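PDB 1YLL: conserved hypothetical protein from Pseudomonas aeruginosa, which is of unknown function but belongs to the HutD family of the cupin clan and may have a role in histidine utilisation. Local coordinates for residues 14-19 with 25-30; 42-47 with 166-171; 109-114 with 191-196; 65-68 with 72-75; 124-129 with 143-148. One frame throughout, in Å; residues are numbered along the deposited sequence.

Interaction 1. Residues 14-19 with 25-30; sequences YPRMPW and STEEIA
W19 and T26 meet through a side-chain hydrogen bond. W19 NE1 donates to T26 OG1 at 2.8 Å, with an N-H...O angle of 169°, and OG1 lies in the plane of the indole. One face of the same ring lies over the backbone of S25. M17 and T26 form an antiparallel hydrogen-bonded pair, M17 N to T26 O and T26 N to M17 O each 2.9 Å. The guanidinium of R16 is laid over S25: its extended chain brings one face against S25 CB, and a water joins R16 NH2 to S25 OG. At the far end, I29 CG1 sits over one face of the Y14 ring, 3.9 Å from its centroid, a CH-pi contact. E27 OE1 lies at the edge of that ring, 3.9 Å from Y14 CD1. Y14 OH bonds to H166 O. The hairpin of strands 17-18 and 24-31 closes one margin of its sheet. Strand 42-49 pairs with the other side of 24-31, where I29 and A30 form a classic beta bulge opposite L44.

Interaction 2. Residues 42-47 with 166-171; sequences WRLSIA and HDCLCA
W42 touches C170 with the outer rim of its indole. C170 SG is near the ring plane, 4.5 Å from W42 CH2, a loose apolar contact at the edge. Two residues on, L44 reaches across with one methyl. L44 CD1 lies 3.9 Å from C168 SG. The thiol comes to meet it because SG stands anti to the backbone N of C168 (chi1 -175°), extended from its strand. I46 follows on the same face. I46 CD1 comes 4.0 Å from H166 ND1, and the two side chains cross at about a right angle. No hydrogen bond joins the segments. The backbones stay well apart, with the CA atoms of L44 and C168 9.9 Å from each other, and only side chains bridge the gap. L143 fills in beside W42, L44 and C170, while F145 packs on I46 and meets the ring of H166. Strand 42-49 is flanked in its sheet by 24-31 and 108-115. Strand 168-171 lies in the facing sheet, between 6-9 and 141-146.

Interaction 3. Residues 109-114 with 191-196; sequences RDFNLI and CAVELD
F111 and L113 on one strand face C191 and V193 on the other. The two strands run nearly parallel, 9° between their directions, but their axes stay 10.2 Å apart. They belong to different sheets, so no backbone bond joins them and alternate side chains carry the contact. F111 extends from its strand with CG anti to the backbone N (chi1 176°), which carries the ring across to C191. C191 SG lies 3.5 Å from F111 CE2. This is a sulfur-aromatic contact, and C191 SG is placed obliquely, 4.7 Å from the centroid of the F111 ring. V193 CG2 comes to the edge of the same ring, 4.3 Å from F111 CE2. The other branch of V193 serves L113. V193 CG1 is 3.9 Å from L113 CG, the two side chains meeting tip to tip. The packing is wholly apolar and buried. The ring of F145 stacks on F111, and L124 packs on C191 and V193. On the outward side of strand 187-197, E194 forms a salt bridge with R123 of the second subunit. Two sheets pack face to face with strands nearly aligned, as in a beta-sandwich, here consistent with the joining of two cupin-like halves.

Interaction 4. Residues 65-68 with 72-75; sequences ISVL and GMRL
I65 and V67 pack against M73 and L75 in an apolar contact between two sheets, within the part of the chain that holds strands 62-69 and 73-77. The strands run in opposite directions, 166° apart, with axes 9.5 Å from each other. They are joined by a short connection but do not pair edge to edge, and no hydrogen bond links the segments. The main bridging group is selenomethionine M73. Its chain is straight beyond CG and sends the terminal methyl into the gap. M73 CE lies 3.8 Å from I65 CG1, and these two side chains meet tip to tip. M73 CE is also 3.8 Å from V67 CG2. V67 and M73 run alongside one another with opposite headings, and V67 CG2 also rests 3.8 Å from M73 CG. L75 closes the far end, where L75 CD1 is 4.0 Å from I65 CG2. At the near end the backbone of G72 passes V67, with G72 CA 4.3 Å from V67 CG2. F91 and F93 pack on both I65 and L75, and C101 lies against M73 and L75. Facing antiparallel sheets that enclose an apolar interior are characteristic of the beta-barrel of the cupin clan.

Interaction 5. Residues 124-129 with 143-148; sequences LQWLRV and LLFAQQ
In the five-stranded antiparallel sheet of this cupin-clan protein, W126 of strand 120-129 reaches to F145 and Q147. Strands 120-129 and 141-146 belong to this sheet, with 187-197 between them pairing with each; Q147 follows the end of 141-146. The contact is therefore made by side chains that span the middle strand. The CA atoms of W126 and F145 are 9.2 Å apart. W126 has CG anti to its carbonyl carbon (chi1 -80°), a setting that brings the six-membered part of the indole toward segment 143-148. The nitrogen of the indole is held by S66 OG of the facing sheet. F145 stacks on F111, and L68 packs against W126, F145 and Q147. At the other end of segment 124-129, L124 pairs with a strand of the second subunit and the sheet runs on across the interface. F145 receives the indole at its ring edge, W126 CH2 lying 4.1 Å from F145 CD2. Q147 CB sits at the edge of the indole, 4.0 Å from W126 CZ3.

How the interactions relate
Interaction 1 comes first along the chain, at the surface, its centre about 13 Å from that of the chain. Interaction 3 is the most central, about 7 Å from interaction 2 and 9 Å from interaction 5, centre to centre. The segments of interactions 2 and 3 alternate along the chain. Interaction 4 closes before interaction 3 opens, and both segments of interaction 5 fall between those of 3. Strands 24-31, 42-49, 108-115 and 62-69 share one sheet, which links interactions 1 to 4. Strand 73-77 brings a further sheet to interaction 4. Strands 168-171, 141-146, 187-197 and 120-129 form the facing sheet of interactions 2, 3 and 5. Interactions 3 and 5 also reach the second subunit.

Interaction 1. Residues 14-19 with 25-30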
# COMPACT_ATOMS: atom_id res chain seq x y z
N TYR D 14 -25.08 -1.02 -9.66
CA TYR D 14 -25.53 -2.23 -10.32
C TYR D 14 -26.93 -2.07 -10.89
O TYR D 14 -27.82 -1.47 -10.26
CB TYR D 14 -25.55 -3.39 -9.35
CG TYR D 14 -24.20 -3.81 -8.79
CD1 TYR D 14 -24.14 -4.58 -7.63
CD2 TYR D 14 -23.00 -3.41 -9.38
CE1 TYR D 14 -22.91 -4.92 -7.05
CE2 TYR D 14 -21.77 -3.76 -8.82
CZ TYR D 14 -21.74 -4.51 -7.65
OH TYR D 14 -20.57 -4.79 -7.01
N PRO D 15 -27.15 -2.56 -12.10
CA PRO D 15 -28.48 -2.44 -12.68
C PRO D 15 -29.34 -3.51 -12.01
O PRO D 15 -28.80 -4.46 -11.41
CB PRO D 15 -28.23 -2.74 -14.14
CG PRO D 15 -27.13 -3.76 -14.07
CD PRO D 15 -26.22 -3.27 -13.00
N ARG D 16 -30.66 -3.38 -12.09
CA ARG D 16 -31.53 -4.39 -11.48
C ARG D 16 -32.58 -4.79 -12.46
O ARG D 16 -33.23 -3.92 -13.06
CB ARG D 16 -32.22 -3.86 -10.23
CG ARG D 16 -33.25 -4.81 -9.62
CD ARG D 16 -33.97 -4.15 -8.42
NE ARG D 16 -34.94 -5.05 -7.76
CZ ARG D 16 -36.22 -5.19 -8.13
NH1 ARG D 16 -36.70 -4.51 -9.15
NH2 ARG D 16 -37.03 -6.03 -7.47
N MSE D 17 -32.76 -6.10 -12.62
CA MSE D 17 -33.73 -6.62 -13.54
C MSE D 17 -34.70 -7.60 -12.85
O MSE D 17 -34.34 -8.69 -12.44
CB MSE D 17 -33.03 -7.32 -14.72
CG MSE D 17 -33.98 -8.06 -15.64
SE MSE D 17 -35.08 -6.95 -16.81
CE MSE D 17 -36.07 -5.88 -15.59
N PRO D 18 -35.95 -7.18 -12.69
CA PRO D 18 -36.96 -8.04 -12.05
C PRO D 18 -37.19 -9.32 -12.85
O PRO D 18 -37.18 -9.32 -14.08
CB PRO D 18 -38.21 -7.16 -12.04
CG PRO D 18 -37.66 -5.76 -11.97
CD PRO D 18 -36.44 -5.79 -12.83
N TRP D 19 -37.37 -10.44 -12.17
CA TRP D 19 -37.65 -11.68 -12.89
C TRP D 19 -39.09 -11.63 -13.40
O TRP D 19 -39.98 -11.17 -12.70
CB TRP D 19 -37.54 -12.86 -11.95
CG TRP D 19 -36.23 -13.06 -11.31
CD1 TRP D 19 -35.05 -12.44 -11.62
CD2 TRP D 19 -35.94 -13.98 -10.26
NE1 TRP D 19 -34.04 -12.93 -10.81
CE2 TRP D 19 -34.56 -13.87 -9.97
CE3 TRP D 19 -36.72 -14.89 -9.52
CZ2 TRP D 19 -33.94 -14.64 -8.98
CZ3 TRP D 19 -36.10 -15.65 -8.54
CH2 TRP D 19 -34.73 -15.52 -8.28
N SER D 25 -35.27 -10.78 -8.39
CA SER D 25 -34.64 -9.86 -9.34
C SER D 25 -33.16 -10.15 -9.36
O SER D 25 -32.63 -10.77 -8.44
CB SER D 25 -34.88 -8.41 -8.92
OG SER D 25 -34.37 -8.17 -7.62
N THR D 26 -32.49 -9.70 -10.40
CA THR D 26 -31.08 -9.92 -10.48
C THR D 26 -30.33 -8.66 -10.77
O THR D 26 -30.76 -7.86 -11.60
CB THR D 26 -30.75 -10.93 -11.58
OG1 THR D 26 -31.34 -12.19 -11.23
CG2 THR D 26 -29.23 -11.12 -11.69
N GLU D 27 -29.21 -8.48 -10.07
CA GLU D 27 -28.33 -7.33 -10.29
C GLU D 27 -27.01 -7.86 -10.88
O GLU D 27 -26.23 -8.49 -10.17
CB GLU D 27 -28.04 -6.59 -8.97
CG GLU D 27 -29.25 -5.87 -8.38
CD GLU D 27 -28.91 -5.03 -7.15
OE1 GLU D 27 -27.83 -5.23 -6.55
OE2 GLU D 27 -29.73 -4.18 -6.77
N GLU D 28 -26.77 -7.63 -12.16
CA GLU D 28 -25.53 -8.10 -12.79
C GLU D 28 -24.38 -7.23 -12.41
O GLU D 28 -24.40 -6.01 -12.61
CB GLU D 28 -25.66 -8.15 -14.32
CG GLU D 28 -24.36 -8.63 -15.02
CD GLU D 28 -24.56 -8.98 -16.50
OE1 GLU D 28 -23.68 -8.63 -17.31
OE2 GLU D 28 -25.56 -9.62 -16.84
N ILE D 29 -23.35 -7.85 -11.86
CA ILE D 29 -22.16 -7.12 -11.47
C ILE D 29 -21.22 -6.95 -12.65
O ILE D 29 -20.73 -5.85 -12.92
CB ILE D 29 -21.42 -7.88 -10.33
CG1 ILE D 29 -22.34 -7.95 -9.09
CG2 ILE D 29 -20.09 -7.19 -10.00
CD1 ILE D 29 -21.78 -8.80 -7.98
N ALA D 30 -20.99 -8.05 -13.37
CA ALA D 30 -20.07 -8.01 -14.48
C ALA D 30 -20.16 -9.26 -15.35
O ALA D 30 -20.67 -10.29 -14.92
CB ALA D 30 -18.64 -7.91 -13.92
O HOH W 1 -36.99 -8.46 -6.16
O HOH W 2 -32.55 -5.83 -5.72

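Interaction 2. Residues 42-47 with 166-171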
# COMPACT_ATOMS: atom_id res chain seq x y z
N TRP D 42 -18.67 -15.71 -18.76
CA TRP D 42 -18.89 -15.80 -17.32
C TRP D 42 -19.68 -14.56 -16.93
O TRP D 42 -19.64 -13.52 -17.62
CB TRP D 42 -17.58 -15.92 -16.50
CG TRP D 42 -16.58 -14.84 -16.72
CD1 TRP D 42 -15.42 -14.93 -17.44
CD2 TRP D 42 -16.61 -13.51 -16.20
NE1 TRP D 42 -14.73 -13.76 -17.40
CE2 TRP D 42 -15.44 -12.85 -16.65
CE3 TRP D 42 -17.52 -12.80 -15.39
CZ2 TRP D 42 -15.15 -11.51 -16.33
CZ3 TRP D 42 -17.23 -11.47 -15.07
CH2 TRP D 42 -16.06 -10.84 -15.54
N ARG D 43 -20.45 -14.70 -15.86
CA ARG D 43 -21.26 -13.62 -15.37
C ARG D 43 -21.33 -13.71 -13.85
O ARG D 43 -21.49 -14.81 -13.29
CB ARG D 43 -22.68 -13.74 -15.92
CG ARG D 43 -23.64 -12.70 -15.44
CD ARG D 43 -24.90 -12.81 -16.28
NE ARG D 43 -26.04 -12.09 -15.72
CZ ARG D 43 -26.88 -12.59 -14.81
NH1 ARG D 43 -27.90 -11.85 -14.39
NH2 ARG D 43 -26.71 -13.79 -14.30
N LEU D 44 -21.20 -12.57 -13.19
CA LEU D 44 -21.26 -12.50 -11.73
C LEU D 44 -22.47 -11.64 -11.39
O LEU D 44 -22.69 -10.59 -12.01
CB LEU D 44 -20.00 -11.81 -11.20
CG LEU D 44 -19.06 -12.32 -10.09
CD1 LEU D 44 -18.85 -11.18 -9.07
CD2 LEU D 44 -19.54 -13.62 -9.45
N SER D 45 -23.25 -12.05 -10.41
CA SER D 45 -24.44 -11.26 -10.09
C SER D 45 -24.91 -11.50 -8.67
O SER D 45 -24.47 -12.45 -8.01
CB SER D 45 -25.58 -11.65 -11.03
OG SER D 45 -25.88 -13.06 -10.89
N ILE D 46 -25.82 -10.62 -8.22
CA ILE D 46 -26.46 -10.76 -6.92
C ILE D 46 -27.94 -10.89 -7.25
O ILE D 46 -28.45 -10.14 -8.08
CB ILE D 46 -26.32 -9.50 -6.07
CG1 ILE D 46 -24.89 -9.29 -5.64
CG2 ILE D 46 -27.23 -9.62 -4.83
CD1 ILE D 46 -24.73 -7.84 -5.19
N ALA D 47 -28.63 -11.83 -6.65
CA ALA D 47 -30.06 -11.94 -6.94
C ALA D 47 -30.84 -11.83 -5.65
O ALA D 47 -30.32 -12.10 -4.57
CB ALA D 47 -30.37 -13.25 -7.65
N HIS D 166 -20.81 -4.87 -0.74
CA HIS D 166 -21.24 -5.34 -2.06
C HIS D 166 -20.50 -4.78 -3.25
O HIS D 166 -20.88 -5.06 -4.39
CB HIS D 166 -22.76 -5.22 -2.26
CG HIS D 166 -23.54 -6.13 -1.37
ND1 HIS D 166 -24.90 -6.36 -1.53
CD2 HIS D 166 -23.16 -6.86 -0.29
CE1 HIS D 166 -25.31 -7.18 -0.59
NE2 HIS D 166 -24.28 -7.50 0.18
N ASP D 167 -19.44 -4.00 -3.01
CA ASP D 167 -18.65 -3.50 -4.14
C ASP D 167 -17.79 -4.68 -4.63
O ASP D 167 -17.55 -5.64 -3.88
CB ASP D 167 -17.70 -2.37 -3.72
CG ASP D 167 -18.43 -1.06 -3.42
OD1 ASP D 167 -17.76 -0.13 -2.91
OD2 ASP D 167 -19.65 -0.94 -3.68
N CYS D 168 -17.28 -4.57 -5.85
CA CYS D 168 -16.49 -5.67 -6.40
C CYS D 168 -15.33 -5.22 -7.28
O CYS D 168 -15.52 -4.48 -8.24
CB CYS D 168 -17.44 -6.58 -7.19
SG CYS D 168 -16.75 -8.15 -7.89
N LEU D 169 -14.13 -5.66 -6.95
CA LEU D 169 -13.00 -5.34 -7.78
C LEU D 169 -13.08 -6.24 -9.00
O LEU D 169 -13.43 -7.41 -8.88
CB LEU D 169 -11.70 -5.66 -7.07
CG LEU D 169 -10.51 -5.52 -8.02
CD1 LEU D 169 -9.86 -4.17 -7.76
CD2 LEU D 169 -9.52 -6.62 -7.83
N CYS D 170 -12.81 -5.71 -10.18
CA CYS D 170 -12.80 -6.55 -11.38
C CYS D 170 -11.47 -6.30 -12.06
O CYS D 170 -11.23 -5.17 -12.51
CB CYS D 170 -13.94 -6.18 -12.34
SG CYS D 170 -13.98 -7.20 -13.90
N ALA D 171 -10.61 -7.31 -12.11
CA ALA D 171 -9.31 -7.18 -12.79
C ALA D 171 -9.23 -8.21 -13.91
O ALA D 171 -9.39 -9.42 -13.70
CB ALA D 171 -8.16 -7.40 -11.80

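Interaction 3. Residues 109-114 with 191-196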
# COMPACT_ATOMS: atom_id res chain seq x y z
N ARG D 109 -30.87 -12.92 -0.38
CA ARG D 109 -30.10 -12.31 -1.46
C ARG D 109 -28.97 -13.30 -1.63
O ARG D 109 -28.46 -13.86 -0.64
CB ARG D 109 -29.52 -10.95 -1.08
CG ARG D 109 -30.58 -9.90 -0.78
CD ARG D 109 -29.98 -8.49 -0.84
NE ARG D 109 -29.90 -8.02 -2.22
CZ ARG D 109 -29.14 -7.01 -2.63
NH1 ARG D 109 -28.39 -6.36 -1.76
NH2 ARG D 109 -29.13 -6.64 -3.91
N ASP D 110 -28.59 -13.54 -2.87
CA ASP D 110 -27.51 -14.48 -3.11
C ASP D 110 -26.48 -13.87 -4.05
O ASP D 110 -26.69 -12.79 -4.60
CB ASP D 110 -28.03 -15.81 -3.69
CG ASP D 110 -28.80 -15.66 -4.98
OD1 ASP D 110 -28.47 -14.78 -5.82
OD2 ASP D 110 -29.73 -16.47 -5.16
N PHE D 111 -25.36 -14.56 -4.15
CA PHE D 111 -24.23 -14.15 -4.97
C PHE D 111 -24.05 -15.32 -5.94
O PHE D 111 -23.94 -16.48 -5.50
CB PHE D 111 -23.04 -13.97 -4.04
CG PHE D 111 -21.76 -13.65 -4.72
CD1 PHE D 111 -21.58 -12.42 -5.37
CD2 PHE D 111 -20.71 -14.56 -4.70
CE1 PHE D 111 -20.38 -12.12 -5.99
CE2 PHE D 111 -19.50 -14.25 -5.32
CZ PHE D 111 -19.34 -13.04 -5.96
N ASN D 112 -23.99 -15.02 -7.24
CA ASN D 112 -23.95 -16.08 -8.25
C ASN D 112 -22.82 -15.96 -9.22
O ASN D 112 -22.63 -14.88 -9.75
CB ASN D 112 -25.22 -15.99 -9.12
CG ASN D 112 -26.43 -16.66 -8.50
OD1 ASN D 112 -26.49 -17.88 -8.40
ND2 ASN D 112 -27.41 -15.85 -8.10
N LEU D 113 -22.11 -17.06 -9.48
CA LEU D 113 -21.09 -17.06 -10.54
C LEU D 113 -21.68 -18.05 -11.56
O LEU D 113 -22.08 -19.12 -11.17
CB LEU D 113 -19.77 -17.70 -10.05
CG LEU D 113 -18.42 -17.49 -10.77
CD1 LEU D 113 -17.61 -18.74 -10.75
CD2 LEU D 113 -18.54 -16.89 -12.14
N ILE D 114 -21.76 -17.66 -12.83
CA ILE D 114 -22.23 -18.59 -13.86
C ILE D 114 -21.14 -18.53 -14.92
O ILE D 114 -20.79 -17.44 -15.36
CB ILE D 114 -23.58 -18.12 -14.43
CG1 ILE D 114 -24.59 -18.03 -13.29
CG2 ILE D 114 -24.08 -19.08 -15.57
CD1 ILE D 114 -25.97 -17.56 -13.72
N CYS D 191 -15.46 -12.56 -1.32
CA CYS D 191 -15.48 -13.77 -2.12
C CYS D 191 -14.53 -13.51 -3.27
O CYS D 191 -14.71 -12.56 -4.06
CB CYS D 191 -16.87 -14.06 -2.63
SG CYS D 191 -16.95 -15.74 -3.40
N ALA D 192 -13.49 -14.32 -3.33
CA ALA D 192 -12.47 -14.21 -4.36
C ALA D 192 -12.84 -15.19 -5.47
O ALA D 192 -12.87 -16.39 -5.23
CB ALA D 192 -11.12 -14.57 -3.78
N VAL D 193 -13.08 -14.66 -6.66
CA VAL D 193 -13.44 -15.48 -7.83
C VAL D 193 -12.32 -15.31 -8.87
O VAL D 193 -12.04 -14.19 -9.28
CB VAL D 193 -14.78 -15.03 -8.43
CG1 VAL D 193 -15.08 -15.85 -9.70
CG2 VAL D 193 -15.89 -15.28 -7.42
N GLU D 194 -11.68 -16.41 -9.29
CA GLU D 194 -10.59 -16.30 -10.26
C GLU D 194 -10.96 -17.15 -11.46
O GLU D 194 -11.48 -18.26 -11.30
CB GLU D 194 -9.25 -16.74 -9.62
CG GLU D 194 -8.95 -15.82 -8.41
CD GLU D 194 -7.92 -16.35 -7.43
OE1 GLU D 194 -8.16 -16.24 -6.18
OE2 GLU D 194 -6.87 -16.83 -7.90
N LEU D 195 -10.72 -16.60 -12.64
CA LEU D 195 -11.04 -17.26 -13.89
C LEU D 195 -9.83 -17.20 -14.83
O LEU D 195 -9.04 -16.26 -14.78
CB LEU D 195 -12.22 -16.54 -14.55
CG LEU D 195 -13.56 -16.65 -13.80
CD1 LEU D 195 -14.35 -15.35 -13.86
CD2 LEU D 195 -14.38 -17.75 -14.42
N ASP D 196 -9.70 -18.23 -15.65
CA ASP D 196 -8.66 -18.29 -16.67
C ASP D 196 -9.35 -18.80 -17.91
O ASP D 196 -10.27 -19.60 -17.83
CB ASP D 196 -7.53 -19.21 -16.27
CG ASP D 196 -6.48 -18.48 -15.47
OD1 ASP D 196 -5.97 -17.45 -15.98
OD2 ASP D 196 -6.16 -18.94 -14.36

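Interaction 4. Residues 65-68 with 72-75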
# COMPACT_ATOMS: atom_id res chain seq x y z
N ILE D 65 -23.51 -20.91 -6.44
CA ILE D 65 -24.34 -19.91 -5.79
C ILE D 65 -24.03 -19.89 -4.30
O ILE D 65 -23.67 -20.92 -3.72
CB ILE D 65 -25.84 -20.27 -5.98
CG1 ILE D 65 -26.73 -19.16 -5.46
CG2 ILE D 65 -26.15 -21.60 -5.30
CD1 ILE D 65 -28.07 -19.18 -6.13
N SER D 66 -24.14 -18.71 -3.70
CA SER D 66 -23.92 -18.54 -2.27
C SER D 66 -24.98 -17.62 -1.68
O SER D 66 -25.28 -16.59 -2.25
CB SER D 66 -22.56 -17.88 -1.97
OG SER D 66 -21.45 -18.63 -2.41
N VAL D 67 -25.58 -18.00 -0.55
CA VAL D 67 -26.50 -17.09 0.10
C VAL D 67 -25.67 -15.94 0.72
O VAL D 67 -24.58 -16.19 1.24
CB VAL D 67 -27.28 -17.77 1.24
CG1 VAL D 67 -27.97 -16.70 2.12
CG2 VAL D 67 -28.30 -18.74 0.65
N LEU D 68 -26.18 -14.72 0.64
CA LEU D 68 -25.51 -13.55 1.24
C LEU D 68 -26.22 -13.04 2.49
O LEU D 68 -25.61 -12.83 3.54
CB LEU D 68 -25.49 -12.37 0.29
CG LEU D 68 -24.62 -12.44 -0.94
CD1 LEU D 68 -24.76 -11.13 -1.67
CD2 LEU D 68 -23.14 -12.69 -0.51
N GLY D 72 -31.72 -18.33 4.53
CA GLY D 72 -31.13 -19.41 3.76
C GLY D 72 -32.13 -20.06 2.83
O GLY D 72 -33.29 -19.64 2.73
N MSE D 73 -31.67 -21.11 2.16
CA MSE D 73 -32.48 -21.81 1.17
C MSE D 73 -32.07 -23.27 1.06
O MSE D 73 -31.05 -23.70 1.57
CB MSE D 73 -32.30 -21.15 -0.21
CG MSE D 73 -30.88 -21.23 -0.71
SE MSE D 73 -30.61 -20.42 -2.48
CE MSE D 73 -28.70 -20.71 -2.61
N ARG D 74 -32.91 -24.04 0.40
CA ARG D 74 -32.62 -25.44 0.15
C ARG D 74 -32.87 -25.61 -1.34
O ARG D 74 -33.94 -25.25 -1.82
CB ARG D 74 -33.57 -26.36 0.94
CG ARG D 74 -33.43 -27.83 0.53
CD ARG D 74 -34.42 -28.76 1.25
NE ARG D 74 -35.79 -28.72 0.69
CZ ARG D 74 -36.86 -28.31 1.37
NH1 ARG D 74 -36.75 -27.88 2.62
NH2 ARG D 74 -38.06 -28.33 0.79
N LEU D 75 -31.89 -26.13 -2.07
CA LEU D 75 -32.06 -26.34 -3.50
C LEU D 75 -32.34 -27.81 -3.80
O LEU D 75 -31.61 -28.69 -3.33
CB LEU D 75 -30.80 -25.91 -4.28
CG LEU D 75 -30.53 -24.40 -4.27
CD1 LEU D 75 -29.24 -24.10 -5.02
CD2 LEU D 75 -31.73 -23.65 -4.90

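Interaction 5. Residues 124-129 with 143-148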
# COMPACT_ATOMS: atom_id res chain seq x y z
N LEU D 124 -13.44 -20.33 -6.64
CA LEU D 124 -14.27 -19.42 -5.88
C LEU D 124 -14.10 -19.75 -4.42
O LEU D 124 -14.25 -20.92 -4.01
CB LEU D 124 -15.75 -19.57 -6.28
CG LEU D 124 -16.72 -18.64 -5.53
CD1 LEU D 124 -17.92 -18.27 -6.46
CD2 LEU D 124 -17.23 -19.24 -4.19
N GLN D 125 -13.79 -18.73 -3.61
CA GLN D 125 -13.60 -18.98 -2.18
C GLN D 125 -13.98 -17.78 -1.30
O GLN D 125 -13.56 -16.67 -1.57
CB GLN D 125 -12.13 -19.32 -1.90
CG GLN D 125 -11.86 -19.62 -0.41
CD GLN D 125 -10.49 -20.13 -0.12
OE1 GLN D 125 -9.59 -20.03 -0.93
NE2 GLN D 125 -10.32 -20.69 1.09
N TRP D 126 -14.77 -18.03 -0.27
CA TRP D 126 -15.13 -16.98 0.70
C TRP D 126 -13.98 -16.89 1.69
O TRP D 126 -13.52 -17.90 2.19
CB TRP D 126 -16.42 -17.38 1.44
CG TRP D 126 -17.61 -17.08 0.62
CD1 TRP D 126 -18.32 -17.98 -0.18
CD2 TRP D 126 -18.24 -15.82 0.45
NE1 TRP D 126 -19.34 -17.34 -0.80
CE2 TRP D 126 -19.33 -16.01 -0.44
CE3 TRP D 126 -18.00 -14.54 0.97
CZ2 TRP D 126 -20.16 -14.96 -0.83
CZ3 TRP D 126 -18.83 -13.50 0.58
CH2 TRP D 126 -19.90 -13.71 -0.30
N LEU D 127 -13.51 -15.66 1.91
CA LEU D 127 -12.39 -15.40 2.82
C LEU D 127 -12.79 -14.34 3.84
O LEU D 127 -13.39 -13.34 3.47
CB LEU D 127 -11.21 -14.88 2.00
CG LEU D 127 -10.67 -15.85 0.94
CD1 LEU D 127 -9.78 -15.09 -0.06
CD2 LEU D 127 -9.91 -16.96 1.62
N ARG D 128 -12.45 -14.56 5.12
CA ARG D 128 -12.79 -13.54 6.12
C ARG D 128 -11.49 -12.78 6.35
O ARG D 128 -10.51 -13.37 6.82
CB ARG D 128 -13.24 -14.16 7.44
CG ARG D 128 -13.82 -13.12 8.42
CD ARG D 128 -14.38 -13.79 9.68
NE ARG D 128 -15.18 -12.87 10.49
CZ ARG D 128 -14.81 -12.40 11.68
NH1 ARG D 128 -15.62 -11.58 12.34
NH2 ARG D 128 -13.64 -12.74 12.20
N VAL D 129 -11.49 -11.51 5.99
CA VAL D 129 -10.31 -10.67 6.14
C VAL D 129 -10.29 -10.11 7.57
O VAL D 129 -11.10 -9.28 7.94
CB VAL D 129 -10.32 -9.50 5.13
CG1 VAL D 129 -9.04 -8.69 5.30
CG2 VAL D 129 -10.39 -10.03 3.70
N LEU D 143 -12.19 -11.42 -9.68
CA LEU D 143 -13.35 -10.65 -9.27
C LEU D 143 -13.30 -10.79 -7.75
O LEU D 143 -13.29 -11.90 -7.21
CB LEU D 143 -14.64 -11.27 -9.83
CG LEU D 143 -14.65 -11.36 -11.36
CD1 LEU D 143 -15.80 -12.24 -11.84
CD2 LEU D 143 -14.75 -9.95 -11.90
N LEU D 144 -13.23 -9.67 -7.02
CA LEU D 144 -13.15 -9.76 -5.56
C LEU D 144 -14.36 -9.00 -5.00
O LEU D 144 -14.41 -7.78 -5.03
CB LEU D 144 -11.82 -9.14 -5.07
CG LEU D 144 -11.41 -9.34 -3.62
CD1 LEU D 144 -12.39 -8.65 -2.72
CD2 LEU D 144 -11.34 -10.84 -3.27
N PHE D 145 -15.35 -9.76 -4.53
CA PHE D 145 -16.60 -9.20 -4.05
C PHE D 145 -16.56 -9.02 -2.54
O PHE D 145 -16.21 -9.94 -1.84
CB PHE D 145 -17.73 -10.17 -4.38
CG PHE D 145 -19.07 -9.76 -3.84
CD1 PHE D 145 -19.83 -8.79 -4.48
CD2 PHE D 145 -19.58 -10.37 -2.68
CE1 PHE D 145 -21.09 -8.43 -3.99
CE2 PHE D 145 -20.86 -10.02 -2.18
CZ PHE D 145 -21.59 -9.07 -2.82
N ALA D 146 -16.90 -7.82 -2.04
CA ALA D 146 -16.90 -7.60 -0.60
C ALA D 146 -18.32 -7.71 -0.07
O ALA D 146 -19.18 -6.97 -0.51
CB ALA D 146 -16.36 -6.19 -0.28
N GLN D 147 -18.58 -8.64 0.85
CA GLN D 147 -19.94 -8.72 1.39
C GLN D 147 -20.08 -7.62 2.46
O GLN D 147 -21.11 -6.95 2.57
CB GLN D 147 -20.21 -10.07 2.03
CG GLN D 147 -21.61 -10.10 2.57
CD GLN D 147 -21.91 -11.32 3.36
OE1 GLN D 147 -21.01 -12.01 3.84
NE2 GLN D 147 -23.20 -11.59 3.53
N GLN D 148 -19.03 -7.45 3.24
CA GLN D 148 -19.03 -6.43 4.29
C GLN D 148 -18.09 -5.27 3.92
O GLN D 148 -17.18 -5.43 3.11
CB GLN D 148 -18.68 -7.10 5.61
CG GLN D 148 -19.75 -8.12 5.98
CD GLN D 148 -19.32 -9.14 6.99
OE1 GLN D 148 -20.12 -9.58 7.83
NE2 GLN D 148 -18.06 -9.56 6.92